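Local coordinates for protein NADH dehydrogenase, putative (Plasmodium falciparum, PDB 5JWC) that probably oxidises NADH with its bound FAD and passes the electrons to ubiquinone, as a type II NADH dehydrogenase of the malaria parasite, at residues D53-S58 and C97-Q102; N236-F241 and S460-G465; Q243-F248 and Q468-L473. All coordinates share one frame; numbering follows the deposited sequence.

Overall arrangement
Along the chain interaction 1 comes first, joining two neighbouring parallel strands of the mixed sheet in the FAD-binding part of the protein. Interactions 2 and 3 lie on the other side of the chain's centre, about 37 and 41 Å away between centres. Their own centres are about 6 Å apart and their residues touch, L237 with S246 and S460 with D472. They cross in sequence: loop 236-241 runs into helix 243-255, while strands 460-465 and 468-473 are neighbours in one antiparallel sheet. Together they pack the region of the five-strand parallel sheet, probably the NADH-binding part as in relatives, against the C-terminal domain, whose Y463 meets the inhibitor.

Interaction 1: D53-S58 and C97-Q102; sequences DVTLIS and CGNYLQ. With FAD (flavin-adenine dinucleotide), chain C.
L56 sits at the centre of the backbone pairing between 53-58 and 97-102, two parallel strands in register from T55 opposite N99 to I57 opposite L101. Its amide N donates to N99 O (2.9 Å) and its O accepts L101 N (2.9 Å). N99 N reaches V54 O at 2.9 Å, and a weak bond from S58 N to L101 O (3.4 Å) continues the series. On the N-terminal side of N99 the direct pairing stops, and a water takes over by accepting from V54 N and donating to C97 O. This is the parallel part of a mixed sheet in a Rossmann-type FAD-binding fold: strand 30-34 flanks 53-57 on its other edge, and I57 and S58 belong to the FAD pocket.

The side-chain polar bond comes from Y100, whose OH donates to S58 O at 2.7 Å, tilted 33° from the carbonyl plane. With CG anti to the backbone N (chi1 165°), the ring runs along its neighbour strand far enough for a long phenol to bridge to S58. S58 OG hydrogen-bonds S36 OG and R60 N; a short hydroxyl side chain can reach both near the FAD ribose.

Among apolar contacts, L56 CD2 lies against Y100 CD1 at 3.8 Å. On the opposite sheet face, T55 CG2 approaches L101 CG at 4.2 Å, beta-branched T55 fitting the extended backbone, while L127 of strand 124-128 touches both I57 and L101.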
loop_
_atom_site.group_PDB
_atom_site.type_symbol
_atom_site.label_atom_id
_atom_site.label_comp_id
_atom_site.label_asym_id
_atom_site.label_seq_id
_atom_site.Cartn_x
_atom_site.Cartn_y
_atom_site.Cartn_z
ATOM N N ASP A 53 27.987 -13.468 16.371
ATOM C CA ASP A 53 26.799 -12.797 16.872
ATOM C C ASP A 53 26.527 -11.573 16.011
ATOM O O ASP A 53 27.215 -10.554 16.119
ATOM C CB ASP A 53 26.962 -12.394 18.332
ATOM C CG ASP A 53 25.732 -11.693 18.874
ATOM O OD1 ASP A 53 24.628 -12.285 18.803
ATOM O OD2 ASP A 53 25.871 -10.548 19.358
ATOM N N VAL A 54 25.522 -11.689 15.149
ATOM C CA VAL A 54 25.292 -10.704 14.097
ATOM C C VAL A 54 24.085 -9.833 14.382
ATOM O O VAL A 54 22.979 -10.345 14.607
ATOM C CB VAL A 54 25.084 -11.391 12.744
ATOM C CG1 VAL A 54 24.842 -10.351 11.632
ATOM C CG2 VAL A 54 26.266 -12.316 12.419
ATOM N N THR A 55 24.298 -8.518 14.350
ATOM C CA THR A 55 23.184 -7.591 14.431
ATOM C C THR A 55 23.166 -6.677 13.212
ATOM O O THR A 55 24.172 -6.038 12.892
ATOM C CB THR A 55 23.241 -6.732 15.730
ATOM O OG1 THR A 55 23.314 -7.598 16.870
ATOM C CG2 THR A 55 22.010 -5.869 15.856
ATOM N N LEU A 56 22.030 -6.623 12.524
ATOM C CA LEU A 56 21.874 -5.678 11.444
ATOM C C LEU A 56 21.132 -4.459 11.947
ATOM O O LEU A 56 20.090 -4.557 12.621
ATOM C CB LEU A 56 21.156 -6.312 10.246
ATOM C CG LEU A 56 21.188 -5.499 8.941
ATOM C CD1 LEU A 56 21.147 -6.486 7.736
ATOM C CD2 LEU A 56 20.038 -4.504 8.849
ATOM N N ILE A 57 21.681 -3.305 11.609
ATOM C CA ILE A 57 21.140 -2.044 12.038
ATOM C C ILE A 57 20.809 -1.181 10.827
ATOM O O ILE A 57 21.680 -0.888 10.008
ATOM C CB ILE A 57 22.146 -1.314 12.944
ATOM C CG1 ILE A 57 22.402 -2.151 14.191
ATOM C CG2 ILE A 57 21.604 0.018 13.346
ATOM C CD1 ILE A 57 23.473 -1.594 15.064
ATOM N N SER A 58 19.554 -0.771 10.723
ATOM C CA SER A 58 19.101 0.059 9.615
ATOM C C SER A 58 17.786 0.719 9.975
ATOM O O SER A 58 16.982 0.114 10.680
ATOM C CB SER A 58 18.937 -0.784 8.347
ATOM O OG SER A 58 18.377 -0.003 7.317
ATOM N N CYS A 97 20.613 -17.732 15.410
ATOM C CA CYS A 97 19.866 -16.566 14.961
ATOM C C CYS A 97 20.693 -15.294 14.896
ATOM O O CYS A 97 21.695 -15.137 15.599
ATOM C CB CYS A 97 18.662 -16.325 15.883
ATOM S SG CYS A 97 17.528 -17.725 15.963
ATOM N N GLY A 98 20.245 -14.375 14.052
ATOM C CA GLY A 98 20.782 -13.035 14.039
ATOM C C GLY A 98 19.782 -12.103 14.687
ATOM O O GLY A 98 18.676 -12.517 15.050
ATOM N N ASN A 99 20.169 -10.841 14.808
ATOM C CA ASN A 99 19.329 -9.816 15.399
ATOM C C ASN A 99 19.175 -8.627 14.465
ATOM O O ASN A 99 20.021 -8.394 13.597
ATOM C CB ASN A 99 19.947 -9.353 16.715
ATOM C CG ASN A 99 20.168 -10.508 17.673
ATOM O OD1 ASN A 99 19.259 -10.909 18.394
ATOM N ND2 ASN A 99 21.376 -11.081 17.644
ATOM N N TYR A 100 18.110 -7.864 14.655
ATOM C CA TYR A 100 17.912 -6.653 13.883
ATOM C C TYR A 100 17.404 -5.539 14.791
ATOM O O TYR A 100 16.545 -5.768 15.627
ATOM C CB TYR A 100 16.925 -6.874 12.719
ATOM C CG TYR A 100 16.435 -5.547 12.153
ATOM C CD1 TYR A 100 17.266 -4.738 11.378
ATOM C CD2 TYR A 100 15.169 -5.070 12.463
ATOM C CE1 TYR A 100 16.832 -3.504 10.893
ATOM C CE2 TYR A 100 14.731 -3.857 11.995
ATOM C CZ TYR A 100 15.557 -3.070 11.214
ATOM O OH TYR A 100 15.082 -1.853 10.759
ATOM N N LEU A 101 17.910 -4.328 14.594
ATOM C CA LEU A 101 17.480 -3.173 15.369
ATOM C C LEU A 101 17.127 -2.035 14.421
ATOM O O LEU A 101 17.907 -1.718 13.522
ATOM C CB LEU A 101 18.582 -2.715 16.343
ATOM C CG LEU A 101 18.886 -3.638 17.514
ATOM C CD1 LEU A 101 20.041 -3.074 18.337
ATOM C CD2 LEU A 101 17.624 -3.838 18.381
ATOM N N GLN A 102 15.959 -1.425 14.603
ATOM C CA GLN A 102 15.579 -0.325 13.732
ATOM C C GLN A 102 16.163 0.980 14.232
ATOM O O GLN A 102 15.526 1.724 14.979
ATOM C CB GLN A 102 14.069 -0.211 13.603
ATOM C CG GLN A 102 13.666 0.790 12.537
ATOM C CD GLN A 102 12.206 0.680 12.163
ATOM O OE1 GLN A 102 11.864 0.590 10.981
ATOM N NE2 GLN A 102 11.338 0.689 13.160
HETATM P PA FAD C . 21.320 0.193 -0.610
HETATM O O1A FAD C . 20.651 1.467 -1.039
HETATM O O2A FAD C . 20.826 -1.019 -1.317
HETATM O O5B FAD C . 21.186 -0.001 0.983
HETATM C C5B FAD C . 21.615 0.987 1.892
HETATM C C4B FAD C . 20.965 0.652 3.224
HETATM O O4B FAD C . 21.554 1.440 4.240
HETATM C C3B FAD C . 19.467 0.972 3.214
HETATM O O3B FAD C . 18.787 -0.052 3.908
HETATM C C2B FAD C . 19.374 2.235 4.041
HETATM O O2B FAD C . 18.132 2.311 4.701
HETATM C C1B FAD C . 20.516 1.989 5.020
HETATM N N9A FAD C . 21.046 3.186 5.678
HETATM C C8A FAD C . 21.186 4.450 5.156
HETATM N N7A FAD C . 21.740 5.231 6.117
HETATM C C5A FAD C . 21.954 4.488 7.224
HETATM C C6A FAD C . 22.488 4.799 8.465
HETATM N N6A FAD C . 22.977 6.017 8.699
HETATM N N1A FAD C . 22.593 3.808 9.414
HETATM C C2A FAD C . 22.166 2.524 9.129
HETATM N N3A FAD C . 21.630 2.222 7.891
HETATM C C4A FAD C . 21.521 3.197 6.961
HETATM N N1 FAD C . 21.845 -2.089 -9.794
HETATM C C2 FAD C . 22.045 -3.133 -10.655
HETATM O O2 FAD C . 23.072 -3.797 -10.566
HETATM N N3 FAD C . 21.097 -3.458 -11.611
HETATM C C4 FAD C . 19.928 -2.752 -11.722
HETATM O O4 FAD C . 19.096 -3.076 -12.580
HETATM C C4X FAD C . 19.706 -1.698 -10.844
HETATM N N5 FAD C . 18.547 -0.957 -10.915
HETATM C C5X FAD C . 18.349 0.092 -10.024
HETATM C C6 FAD C . 17.176 0.823 -10.077
HETATM C C7 FAD C . 16.951 1.880 -9.202
HETATM C C7M FAD C . 15.659 2.656 -9.307
HETATM C C8 FAD C . 17.907 2.200 -8.247
HETATM C C8M FAD C . 17.686 3.336 -7.293
HETATM C C9 FAD C . 19.090 1.461 -8.188
HETATM C C9A FAD C . 19.310 0.404 -9.069
HETATM N N10 FAD C . 20.477 -0.338 -9.013
HETATM C C10 FAD C . 20.669 -1.378 -9.883
HETATM C "C1'" FAD C . 21.566 -0.002 -8.037
HETATM C "C2'" FAD C . 21.470 -0.671 -6.690
HETATM O "O2'" FAD C . 20.226 -0.370 -6.122
HETATM C "C3'" FAD C . 22.542 -0.058 -5.806
HETATM O "O3'" FAD C . 23.809 -0.146 -6.417
HETATM C "C4'" FAD C . 22.514 -0.829 -4.498
HETATM O "O4'" FAD C . 21.354 -0.413 -3.824
HETATM C "C5'" FAD C . 23.743 -0.584 -3.636
HETATM O "O5'" FAD C . 23.628 -1.412 -2.498
HETATM P P FAD C . 23.989 -0.821 -1.043
HETATM O O1P FAD C . 23.882 -1.930 -0.022
HETATM O O2P FAD C . 25.349 -0.190 -1.159
HETATM O O3P FAD C . 22.913 0.367 -0.801
HETATM O O HOH W 1 24.141 -14.196 15.111
#

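Interaction 2: N236-F241 and S460-G465; sequences NLLPTF and SLAYIG. With 4W0 (5-fluoro-3-methyl-2-{4-[4-(trifluoromethoxy)benzyl]phenyl}quinolin-4(1H)-one), chain M.
F241 and L238 lean on strand 460-465, the first strand of the antiparallel C-terminal sheet, from a type I beta turn that leads into helix 243-255. The turn closes with F241 N donating to L238 O at 3.1 Å, which brings its first and last side chains together on one side. L238 CD1 then stands over the centre of the F241 ring, 4.2 Å above its plane.

Across the contact the packing is apolar and no hydrogen bond joins the segments. F241 projects its ring end, CZ meeting S460 CB at 3.7 Å and A462 CB at 4.1 Å. The small side chains of S460 and A462 leave room for the end of the phenyl ring. L238 divides its reach: CD1 lies 4.1 Å from A462 CB and 4.2 Å from I464 CG2, so that one methyl of this branched chain serves two strand residues. Helix 198-218 adds V201 beside both L238 and I464.

The other side of the strand serves the ligand. Y463, with CB directed away from the turn, lays one ring face on the quinolone of the inhibitor RYL-552, and the opposite face receives G465 N. D209 and H467 N hydrogen-bond to the tyrosine hydroxyl, which probably helps to hold the ring against the inhibitor; this Y463 OH lies 3.3 Å from the quinolone N.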
loop_
_atom_site.group_PDB
_atom_site.type_symbol
_atom_site.label_atom_id
_atom_site.label_comp_id
_atom_site.label_asym_id
_atom_site.label_seq_id
_atom_site.Cartn_x
_atom_site.Cartn_y
_atom_site.Cartn_z
ATOM N N ASN A 236 22.890 9.981 -25.981
ATOM C CA ASN A 236 22.339 8.623 -25.978
ATOM C C ASN A 236 21.452 8.288 -24.770
ATOM O O ASN A 236 21.856 8.495 -23.630
ATOM C CB ASN A 236 23.479 7.594 -26.008
ATOM C CG ASN A 236 24.208 7.537 -27.349
ATOM O OD1 ASN A 236 23.706 7.990 -28.366
ATOM N ND2 ASN A 236 25.390 6.944 -27.347
ATOM N N LEU A 237 20.272 7.719 -25.011
ATOM C CA LEU A 237 19.582 7.020 -23.924
ATOM C C LEU A 237 20.373 5.729 -23.668
ATOM O O LEU A 237 20.952 5.177 -24.604
ATOM C CB LEU A 237 18.143 6.706 -24.295
ATOM C CG LEU A 237 17.323 7.949 -24.616
ATOM C CD1 LEU A 237 15.926 7.540 -25.061
ATOM C CD2 LEU A 237 17.294 8.830 -23.377
ATOM N N LEU A 238 20.381 5.249 -22.425
ATOM C CA LEU A 238 21.152 4.064 -22.042
ATOM C C LEU A 238 22.604 4.140 -22.542
ATOM O O LEU A 238 23.039 3.268 -23.301
ATOM C CB LEU A 238 20.487 2.785 -22.576
ATOM C CG LEU A 238 19.066 2.461 -22.117
ATOM C CD1 LEU A 238 18.618 1.128 -22.684
ATOM C CD2 LEU A 238 19.000 2.461 -20.578
ATOM N N PRO A 239 23.352 5.185 -22.127
ATOM C CA PRO A 239 24.703 5.394 -22.671
ATOM C C PRO A 239 25.711 4.310 -22.254
ATOM O O PRO A 239 26.693 4.114 -22.961
ATOM C CB PRO A 239 25.105 6.768 -22.105
ATOM C CG PRO A 239 24.322 6.900 -20.818
ATOM C CD PRO A 239 22.986 6.219 -21.135
ATOM N N THR A 240 25.459 3.592 -21.163
ATOM C CA THR A 240 26.368 2.517 -20.751
ATOM C C THR A 240 26.114 1.184 -21.465
ATOM O O THR A 240 26.849 0.219 -21.264
ATOM C CB THR A 240 26.280 2.267 -19.242
ATOM O OG1 THR A 240 24.979 1.754 -18.931
ATOM C CG2 THR A 240 26.518 3.567 -18.453
ATOM N N PHE A 241 25.064 1.130 -22.271
ATOM C CA PHE A 241 24.767 -0.036 -23.101
ATOM C C PHE A 241 25.461 0.201 -24.448
ATOM O O PHE A 241 26.149 1.210 -24.624
ATOM C CB PHE A 241 23.247 -0.218 -23.293
ATOM C CG PHE A 241 22.509 -0.678 -22.060
ATOM C CD1 PHE A 241 21.831 -1.888 -22.055
ATOM C CD2 PHE A 241 22.486 0.095 -20.910
ATOM C CE1 PHE A 241 21.136 -2.319 -20.921
ATOM C CE2 PHE A 241 21.801 -0.326 -19.770
ATOM C CZ PHE A 241 21.128 -1.532 -19.772
ATOM N N SER A 460 23.596 -6.441 -18.232
ATOM C CA SER A 460 22.551 -5.507 -17.848
ATOM C C SER A 460 21.324 -5.697 -18.717
ATOM O O SER A 460 21.435 -6.115 -19.877
ATOM C CB SER A 460 23.035 -4.069 -17.969
ATOM O OG SER A 460 24.275 -3.890 -17.308
ATOM N N LEU A 461 20.172 -5.345 -18.151
ATOM C CA LEU A 461 18.876 -5.521 -18.774
ATOM C C LEU A 461 18.084 -4.240 -18.619
ATOM O O LEU A 461 18.159 -3.591 -17.576
ATOM C CB LEU A 461 18.091 -6.650 -18.085
ATOM C CG LEU A 461 17.815 -7.923 -18.849
ATOM C CD1 LEU A 461 19.177 -8.615 -18.908
ATOM C CD2 LEU A 461 16.828 -8.790 -18.105
ATOM N N ALA A 462 17.270 -3.909 -19.613
ATOM C CA ALA A 462 16.361 -2.776 -19.461
ATOM C C ALA A 462 15.058 -2.976 -20.223
ATOM O O ALA A 462 15.061 -3.452 -21.359
ATOM C CB ALA A 462 17.045 -1.487 -19.912
ATOM N N TYR A 463 13.939 -2.622 -19.595
ATOM C CA TYR A 463 12.650 -2.600 -20.280
ATOM C C TYR A 463 12.423 -1.224 -20.907
ATOM O O TYR A 463 12.557 -0.199 -20.226
ATOM C CB TYR A 463 11.500 -2.948 -19.327
ATOM C CG TYR A 463 10.168 -2.912 -20.044
ATOM C CD1 TYR A 463 9.843 -3.887 -20.981
ATOM C CD2 TYR A 463 9.253 -1.893 -19.812
ATOM C CE1 TYR A 463 8.635 -3.860 -21.660
ATOM C CE2 TYR A 463 8.038 -1.847 -20.499
ATOM C CZ TYR A 463 7.738 -2.839 -21.416
ATOM O OH TYR A 463 6.551 -2.828 -22.108
ATOM N N ILE A 464 12.107 -1.177 -22.204
ATOM C CA ILE A 464 12.049 0.121 -22.891
ATOM C C ILE A 464 10.694 0.421 -23.549
ATOM O O ILE A 464 10.577 1.336 -24.381
ATOM C CB ILE A 464 13.183 0.258 -23.962
ATOM C CG1 ILE A 464 12.972 -0.701 -25.138
ATOM C CG2 ILE A 464 14.580 0.055 -23.324
ATOM C CD1 ILE A 464 13.886 -0.400 -26.322
ATOM N N GLY A 465 9.669 -0.328 -23.156
ATOM C CA GLY A 465 8.310 -0.008 -23.552
ATOM C C GLY A 465 7.767 -0.886 -24.664
ATOM O O GLY A 465 8.517 -1.391 -25.512
HETATM C C1 4W0 M . 8.436 -5.042 -17.452
HETATM C C2 4W0 M . 7.315 -4.430 -18.036
HETATM C C3 4W0 M . 6.513 -5.144 -18.944
HETATM C C4 4W0 M . 6.821 -6.473 -19.286
HETATM C C5 4W0 M . 7.937 -7.085 -18.702
HETATM C C6 4W0 M . 8.741 -6.384 -17.792
HETATM O O1 4W0 M . 0.010 0.572 -27.615
HETATM C C7 4W0 M . 5.952 -7.226 -20.258
HETATM C C8 4W0 M . 4.804 -6.572 -20.863
HETATM C C9 4W0 M . 4.494 -5.173 -20.494
HETATM C C10 4W0 M . 3.353 -4.364 -21.070
HETATM C C11 4W0 M . 3.310 -4.084 -22.437
HETATM C C12 4W0 M . 2.295 -3.303 -22.978
HETATM C C13 4W0 M . 1.352 -2.791 -22.115
HETATM C C14 4W0 M . 1.404 -3.033 -20.770
HETATM C C15 4W0 M . 2.409 -3.808 -20.232
HETATM O O2 4W0 M . 6.206 -8.376 -20.549
HETATM N N 4W0 M . 5.337 -4.476 -19.560
HETATM C C16 4W0 M . 0.193 -1.935 -22.531
HETATM C C17 4W0 M . 0.196 -1.267 -23.878
HETATM C C18 4W0 M . 1.244 -0.446 -24.271
HETATM C C19 4W0 M . 1.188 0.163 -25.523
HETATM C C20 4W0 M . 0.072 -0.033 -26.344
HETATM C C21 4W0 M . -0.980 -0.847 -25.937
HETATM C C22 4W0 M . -0.917 -1.456 -24.699
HETATM C C23 4W0 M . 3.946 -7.348 -21.836
HETATM F F1 4W0 M . 8.230 -8.348 -19.017
HETATM C C24 4W0 M . 0.625 -0.136 -28.664
HETATM F F2 4W0 M . 1.938 -0.184 -28.421
HETATM F F3 4W0 M . 0.417 0.511 -29.823
HETATM F F4 4W0 M . 0.109 -1.372 -28.715
#

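Interaction 3: Q243-F248 and Q468-L473; sequences QNISDF and QVVADL
V470 receives both apolar side chains that the start of helix 243-255 turns toward strand 468-473, I245 and F248, which lie three residues apart and so project from the same side of the helix. I245 CG2 touches V470 CG2 at 3.7 Å, and F248 CD2 touches V470 CG1 at the same distance, from the edge of the ring and near its plane. The branching of valine thus gives each helical residue its own methyl. I245 also extends CD1 along the strand to A471 O (3.6 Å) and D472 CB (4.0 Å), so a longer branched chain suits a place where it must span three strand residues.

F248 reaches further, its CG anti to the backbone N (chi1 175°), and brings CZ within 3.8 Å of Q468 OE1. The amide stands nearly perpendicular to the ring, with the planes 84° apart and the oxygen at the ring edge.

In the next shell, G481 N donates to Q468 OE1, while Q468 NE2 bonds N466 O; both ends of the amide are therefore held. I464 of the adjoining strand touches F248 and V470 alike.

The helix follows strand 227-232 of the five-strand parallel sheet, and its segment 243-248 packs nearly antiparallel (166°) to its partner strand in the C-terminal antiparallel sheet. Without a hydrogen bond between the segments, the contact rests mainly on apolar packing, with Q468 OE1 and A471 O at its borders.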
loop_
_atom_site.group_PDB
_atom_site.type_symbol
_atom_site.label_atom_id
_atom_site.label_comp_id
_atom_site.label_asym_id
_atom_site.label_seq_id
_atom_site.Cartn_x
_atom_site.Cartn_y
_atom_site.Cartn_z
ATOM N N GLN A 243 25.823 1.045 -28.608
ATOM C CA GLN A 243 25.288 2.097 -29.448
ATOM C C GLN A 243 24.032 1.629 -30.162
ATOM O O GLN A 243 23.082 2.391 -30.309
ATOM C CB GLN A 243 26.355 2.574 -30.449
ATOM C CG GLN A 243 25.912 3.751 -31.322
ATOM C CD GLN A 243 25.536 4.991 -30.502
ATOM O OE1 GLN A 243 26.302 5.450 -29.650
ATOM N NE2 GLN A 243 24.343 5.521 -30.749
ATOM N N ASN A 244 24.008 0.373 -30.590
ATOM C CA ASN A 244 22.815 -0.171 -31.230
ATOM C C ASN A 244 21.621 -0.206 -30.263
ATOM O O ASN A 244 20.477 0.043 -30.668
ATOM C CB ASN A 244 23.081 -1.580 -31.781
ATOM C CG ASN A 244 23.744 -1.553 -33.148
ATOM O OD1 ASN A 244 23.582 -0.601 -33.904
ATOM N ND2 ASN A 244 24.477 -2.606 -33.476
ATOM N N ILE A 245 21.882 -0.529 -28.994
ATOM C CA ILE A 245 20.810 -0.518 -27.996
ATOM C C ILE A 245 20.312 0.911 -27.759
ATOM O O ILE A 245 19.100 1.150 -27.716
ATOM C CB ILE A 245 21.254 -1.184 -26.670
ATOM C CG1 ILE A 245 21.201 -2.707 -26.849
ATOM C CG2 ILE A 245 20.330 -0.757 -25.491
ATOM C CD1 ILE A 245 21.799 -3.501 -25.724
ATOM N N SER A 246 21.230 1.863 -27.630
ATOM C CA SER A 246 20.845 3.272 -27.486
ATOM C C SER A 246 19.983 3.771 -28.651
ATOM O O SER A 246 18.967 4.443 -28.438
ATOM C CB SER A 246 22.083 4.159 -27.358
ATOM O OG SER A 246 22.795 3.844 -26.184
ATOM N N ASP A 247 20.361 3.431 -29.878
ATOM C CA ASP A 247 19.586 3.886 -31.041
ATOM C C ASP A 247 18.211 3.227 -31.066
ATOM O O ASP A 247 17.214 3.865 -31.387
ATOM C CB ASP A 247 20.296 3.583 -32.365
ATOM C CG ASP A 247 21.652 4.236 -32.480
ATOM O OD1 ASP A 247 21.880 5.293 -31.862
ATOM O OD2 ASP A 247 22.494 3.683 -33.224
ATOM N N PHE A 248 18.170 1.928 -30.786
ATOM C CA PHE A 248 16.902 1.199 -30.760
ATOM C C PHE A 248 15.960 1.747 -29.679
ATOM O O PHE A 248 14.746 1.848 -29.895
ATOM C CB PHE A 248 17.140 -0.294 -30.542
ATOM C CG PHE A 248 15.882 -1.094 -30.396
ATOM C CD1 PHE A 248 14.913 -1.074 -31.386
ATOM C CD2 PHE A 248 15.669 -1.875 -29.272
ATOM C CE1 PHE A 248 13.751 -1.816 -31.247
ATOM C CE2 PHE A 248 14.523 -2.619 -29.132
ATOM C CZ PHE A 248 13.556 -2.589 -30.113
ATOM N N GLN A 468 9.157 -4.347 -25.422
ATOM C CA GLN A 468 10.560 -4.423 -25.827
ATOM C C GLN A 468 11.544 -4.387 -24.644
ATOM O O GLN A 468 11.555 -3.452 -23.827
ATOM C CB GLN A 468 10.885 -3.289 -26.803
ATOM C CG GLN A 468 9.891 -3.134 -27.939
ATOM C CD GLN A 468 9.743 -4.406 -28.764
ATOM O OE1 GLN A 468 10.725 -4.955 -29.262
ATOM N NE2 GLN A 468 8.509 -4.885 -28.903
ATOM N N VAL A 469 12.356 -5.431 -24.565
ATOM C CA VAL A 469 13.435 -5.519 -23.604
ATOM C C VAL A 469 14.777 -5.531 -24.341
ATOM O O VAL A 469 14.921 -6.201 -25.367
ATOM C CB VAL A 469 13.313 -6.783 -22.733
ATOM C CG1 VAL A 469 14.625 -7.059 -21.984
ATOM C CG2 VAL A 469 12.129 -6.647 -21.736
ATOM N N VAL A 470 15.738 -4.765 -23.840
ATOM C CA VAL A 470 17.101 -4.827 -24.356
ATOM C C VAL A 470 18.028 -5.401 -23.291
ATOM O O VAL A 470 17.762 -5.288 -22.087
ATOM C CB VAL A 470 17.617 -3.459 -24.801
ATOM C CG1 VAL A 470 16.748 -2.916 -25.931
ATOM C CG2 VAL A 470 17.640 -2.484 -23.611
ATOM N N ALA A 471 19.102 -6.041 -23.735
ATOM C CA ALA A 471 20.068 -6.592 -22.796
ATOM C C ALA A 471 21.465 -6.522 -23.388
ATOM O O ALA A 471 21.677 -6.852 -24.557
ATOM C CB ALA A 471 19.717 -8.014 -22.436
ATOM N N ASP A 472 22.401 -6.067 -22.566
ATOM C CA ASP A 472 23.808 -5.959 -22.919
ATOM C C ASP A 472 24.538 -6.953 -22.027
ATOM O O ASP A 472 24.758 -6.678 -20.854
ATOM C CB ASP A 472 24.291 -4.519 -22.705
ATOM C CG ASP A 472 25.775 -4.330 -22.980
ATOM O OD1 ASP A 472 26.300 -3.246 -22.626
ATOM O OD2 ASP A 472 26.423 -5.248 -23.522
ATOM N N LEU A 473 24.853 -8.130 -22.570
ATOM C CA LEU A 473 25.422 -9.224 -21.789
ATOM C C LEU A 473 26.824 -9.577 -22.279
ATOM O O LEU A 473 27.227 -9.140 -23.356
ATOM C CB LEU A 473 24.515 -10.449 -21.869
ATOM C CG LEU A 473 23.067 -10.185 -21.454
ATOM C CD1 LEU A 473 22.205 -11.352 -21.852
ATOM C CD2 LEU A 473 22.967 -9.949 -19.942
#